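Local coordinates for CBS domain-containing protein (PDB 6XNV) that binds cyclic di-AMP through its CBS domains and probably acts as a receptor for this second messenger, at residues S30-E35 with I141-V146. Numbering follows the deposited sequence.
Sequences SMISAE and IVTRRV. With 2BA ((2R,3R,3aS,5R,7aR,9R,10R,10aS,12R,14aR)-2,9-bis(6-amino-9H-purin-9-yl)octahydro-2H,7H-difuro[3,2-d:3',2'-j][1,3,7,9,2,8 ]tetraoxadiphosphacyclododecine-3,5,10,12-tetrol 5,12-dioxide), chain C.
Ile141 and Ile32 form an antiparallel hydrogen-bonded pair that adds strand 32-33 to the edge of strand 138-143. Ile32 N donates to Ile141 O at 2.9 Å, nearly in line with the carbonyl, and Ile141 N returns a bond to Ile32 O at 3.1 Å, in the carbonyl plane on a lone pair. The two side chains lie on the same face of the sheet and cross at an oblique angle, CG1 of Ile32 lying 3.8 Å from CG1 of Ile141. With chi1 at 71°, Ile141 places CG1 between its N and carbonyl carbon, and the extended chain carries CD1 to 3.7 Å from C8 of one 2BA adenine. Next along the strand, Val142 offers CG2 to CB of Met31 in a loose apolar contact, while its backbone pairs with Val129 on the strand's other edge. CG2 of Thr143 lies a loose 4.4 Å from CG1 of Ile32, and Thr143 CB comes to 3.3 Å from phosphate oxygen O2P of 2BA. At the junction with helix 144-157, Arg145 N donates to the same O2P at 3.1 Å (N-H...O 145°); the guanidinium of Arg145 reaches Asp125 of the second subunit in a salt bridge. Within the first turn, Val146 CG1 comes to 3.0 Å from Ser30 OG, a tight but not polar approach; that hydroxyl is hydrogen-bonded to Leu27 O. The chemistry thus divides by position: main-chain bonds and aliphatic packing join strand 32-33 to strand 138-143, and the strand-to-helix junction presents a backbone N-H to the cyclic dinucleotide, where the helix dipole probably favours the phosphate's negative charge.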
loop_
_atom_site.group_PDB
_atom_site.type_symbol
_atom_site.label_atom_id
_atom_site.label_comp_id
_atom_site.label_asym_id
_atom_site.label_seq_id
_atom_site.Cartn_x
_atom_site.Cartn_y
_atom_site.Cartn_z
ATOM N N SER A 30 -15.000 -8.585 12.603
ATOM C CA SER A 30 -14.069 -8.808 11.510
ATOM C C SER A 30 -12.723 -8.111 11.694
ATOM O O SER A 30 -11.872 -8.197 10.805
ATOM C CB SER A 30 -14.719 -8.348 10.215
ATOM O OG SER A 30 -14.472 -6.955 10.059
ATOM N N MET A 31 -12.523 -7.412 12.810
ATOM C CA MET A 31 -11.240 -6.791 13.113
ATOM C C MET A 31 -10.116 -7.821 13.096
ATOM O O MET A 31 -10.288 -8.964 13.532
ATOM C CB MET A 31 -11.316 -6.115 14.479
ATOM C CG MET A 31 -9.989 -5.893 15.163
ATOM S SD MET A 31 -10.235 -5.048 16.730
ATOM C CE MET A 31 -10.014 -6.439 17.850
ATOM N N ILE A 32 -8.968 -7.418 12.566
ATOM C CA ILE A 32 -7.769 -8.248 12.605
ATOM C C ILE A 32 -7.151 -8.107 13.988
ATOM O O ILE A 32 -6.728 -7.013 14.374
ATOM C CB ILE A 32 -6.759 -7.843 11.517
ATOM C CG1 ILE A 32 -7.460 -7.521 10.191
ATOM C CG2 ILE A 32 -5.695 -8.910 11.359
ATOM C CD1 ILE A 32 -7.848 -8.752 9.357
ATOM N N SER A 33 -7.104 -9.206 14.731
ATOM C CA SER A 33 -6.530 -9.186 16.066
ATOM C C SER A 33 -5.073 -8.724 16.035
ATOM O O SER A 33 -4.338 -8.968 15.074
ATOM C CB SER A 33 -6.623 -10.573 16.699
ATOM O OG SER A 33 -6.184 -10.513 18.043
ATOM N N ALA A 34 -4.659 -8.078 17.128
ATOM C CA ALA A 34 -3.327 -7.485 17.202
ATOM C C ALA A 34 -2.230 -8.520 16.994
ATOM O O ALA A 34 -1.214 -8.232 16.352
ATOM C CB ALA A 34 -3.141 -6.780 18.547
ATOM N N GLU A 35 -2.410 -9.731 17.519
ATOM C CA GLU A 35 -1.360 -10.731 17.374
ATOM C C GLU A 35 -1.098 -11.107 15.917
ATOM O O GLU A 35 -0.072 -11.740 15.626
ATOM C CB GLU A 35 -1.709 -11.973 18.199
ATOM C CG GLU A 35 -2.438 -13.059 17.447
ATOM C CD GLU A 35 -3.923 -13.062 17.744
ATOM O OE1 GLU A 35 -4.372 -12.170 18.495
ATOM O OE2 GLU A 35 -4.634 -13.959 17.237
ATOM N N ILE A 141 -6.830 -3.920 13.866
ATOM C CA ILE A 141 -7.119 -3.003 12.771
ATOM C C ILE A 141 -8.375 -3.433 12.019
ATOM O O ILE A 141 -8.825 -4.580 12.094
ATOM C CB ILE A 141 -5.924 -2.871 11.795
ATOM C CG1 ILE A 141 -5.750 -4.165 10.984
ATOM C CG2 ILE A 141 -4.618 -2.485 12.558
ATOM C CD1 ILE A 141 -4.603 -4.127 9.980
ATOM N N VAL A 142 -8.941 -2.472 11.296
ATOM C CA VAL A 142 -10.068 -2.688 10.405
ATOM C C VAL A 142 -9.611 -2.276 9.016
ATOM O O VAL A 142 -9.190 -1.135 8.821
ATOM C CB VAL A 142 -11.298 -1.878 10.847
ATOM C CG1 VAL A 142 -12.458 -2.122 9.894
ATOM C CG2 VAL A 142 -11.667 -2.225 12.288
ATOM N N THR A 143 -9.688 -3.191 8.056
ATOM C CA THR A 143 -9.125 -2.944 6.739
ATOM C C THR A 143 -10.230 -2.771 5.708
ATOM O O THR A 143 -11.371 -3.198 5.913
ATOM C CB THR A 143 -8.212 -4.092 6.308
ATOM O OG1 THR A 143 -8.982 -5.297 6.239
ATOM C CG2 THR A 143 -7.055 -4.275 7.306
ATOM N N ARG A 144 -9.869 -2.121 4.593
ATOM C CA ARG A 144 -10.775 -2.022 3.458
ATOM C C ARG A 144 -11.236 -3.390 3.019
ATOM O O ARG A 144 -12.390 -3.554 2.603
ATOM C CB ARG A 144 -10.102 -1.343 2.262
ATOM C CG ARG A 144 -9.984 0.124 2.346
ATOM C CD ARG A 144 -9.067 0.647 1.280
ATOM N NE ARG A 144 -9.160 2.099 1.234
ATOM C CZ ARG A 144 -8.532 2.866 0.355
ATOM N NH1 ARG A 144 -8.713 4.176 0.395
ATOM N NH2 ARG A 144 -7.739 2.325 -0.571
ATOM N N ARG A 145 -10.344 -4.382 3.102
ATOM C CA ARG A 145 -10.656 -5.723 2.623
ATOM C C ARG A 145 -11.949 -6.275 3.230
ATOM O O ARG A 145 -12.744 -6.909 2.526
ATOM C CB ARG A 145 -9.474 -6.645 2.898
ATOM C CG ARG A 145 -9.546 -7.962 2.136
ATOM C CD ARG A 145 -8.272 -8.763 2.258
ATOM N NE ARG A 145 -8.297 -9.907 1.362
ATOM C CZ ARG A 145 -8.875 -11.071 1.647
ATOM N NH1 ARG A 145 -9.474 -11.238 2.822
ATOM N NH2 ARG A 145 -8.844 -12.062 0.754
ATOM N N VAL A 146 -12.193 -6.034 4.523
ATOM C CA VAL A 146 -13.422 -6.556 5.119
ATOM C C VAL A 146 -14.668 -5.880 4.571
ATOM O O VAL A 146 -15.730 -6.509 4.498
ATOM C CB VAL A 146 -13.426 -6.449 6.640
ATOM C CG1 VAL A 146 -14.536 -7.377 7.079
ATOM C CG2 VAL A 146 -12.053 -6.849 7.196
HETATM P P 2BA C . -6.020 -5.032 3.155
HETATM O O1P 2BA C . -6.077 -6.412 3.740
HETATM O O2P 2BA C . -7.273 -4.178 3.142
HETATM O "O5'" 2BA C . -4.885 -4.206 3.977
HETATM C "C5'" 2BA C . -4.900 -2.784 3.965
HETATM C "C4'" 2BA C . -3.612 -2.255 4.565
HETATM O "O4'" 2BA C . -3.647 -2.470 5.985
HETATM C "C3'" 2BA C . -2.369 -2.988 4.077
HETATM O "O3'" 2BA C . -1.870 -2.378 2.904
HETATM C "C2'" 2BA C . -1.428 -2.808 5.253
HETATM O "O2'" 2BA C . -0.902 -1.483 5.341
HETATM C "C1'" 2BA C . -2.349 -2.858 6.444
HETATM N N9 2BA C . -2.417 -4.244 6.932
HETATM C C8 2BA C . -3.365 -5.149 6.631
HETATM N N7 2BA C . -3.130 -6.332 7.256
HETATM C C5 2BA C . -2.005 -6.181 7.965
HETATM C C6 2BA C . -1.200 -7.024 8.868
HETATM N N6 2BA C . -1.528 -8.309 9.154
HETATM N N1 2BA C . -0.101 -6.455 9.405
HETATM C C2 2BA C . 0.265 -5.193 9.151
HETATM N N3 2BA C . -0.421 -4.374 8.350
HETATM C C4 2BA C . -1.544 -4.805 7.741
HETATM P P1 2BA C . -0.849 -3.080 1.896
HETATM O O1P1 2BA C . 0.314 -3.738 2.604
HETATM O O2P1 2BA C . -0.657 -2.025 0.866
HETATM O "O5'1" 2BA C . -1.815 -4.239 1.322
HETATM C "C5'1" 2BA C . -2.794 -3.926 0.330
HETATM C "C4'1" 2BA C . -3.650 -5.164 0.059
HETATM O "O4'1" 2BA C . -2.874 -6.250 -0.489
HETATM C "C3'1" 2BA C . -4.251 -5.720 1.336
HETATM O "O3'1" 2BA C . -5.452 -5.038 1.655
HETATM C "C2'1" 2BA C . -4.448 -7.193 1.023
HETATM O "O2'1" 2BA C . -5.792 -7.397 0.535
HETATM C "C1'1" 2BA C . -3.395 -7.498 -0.050
HETATM N N91 2BA C . -2.353 -8.226 0.667
HETATM C C81 2BA C . -1.136 -7.776 1.028
HETATM N N71 2BA C . -0.478 -8.743 1.739
HETATM C C51 2BA C . -1.274 -9.822 1.832
HETATM C C61 2BA C . -1.233 -11.169 2.436
HETATM N N61 2BA C . -0.158 -11.633 3.107
HETATM N N11 2BA C . -2.312 -11.965 2.296
HETATM C C21 2BA C . -3.409 -11.570 1.649
HETATM N N31 2BA C . -3.514 -10.366 1.072
HETATM C C41 2BA C . -2.507 -9.463 1.130
#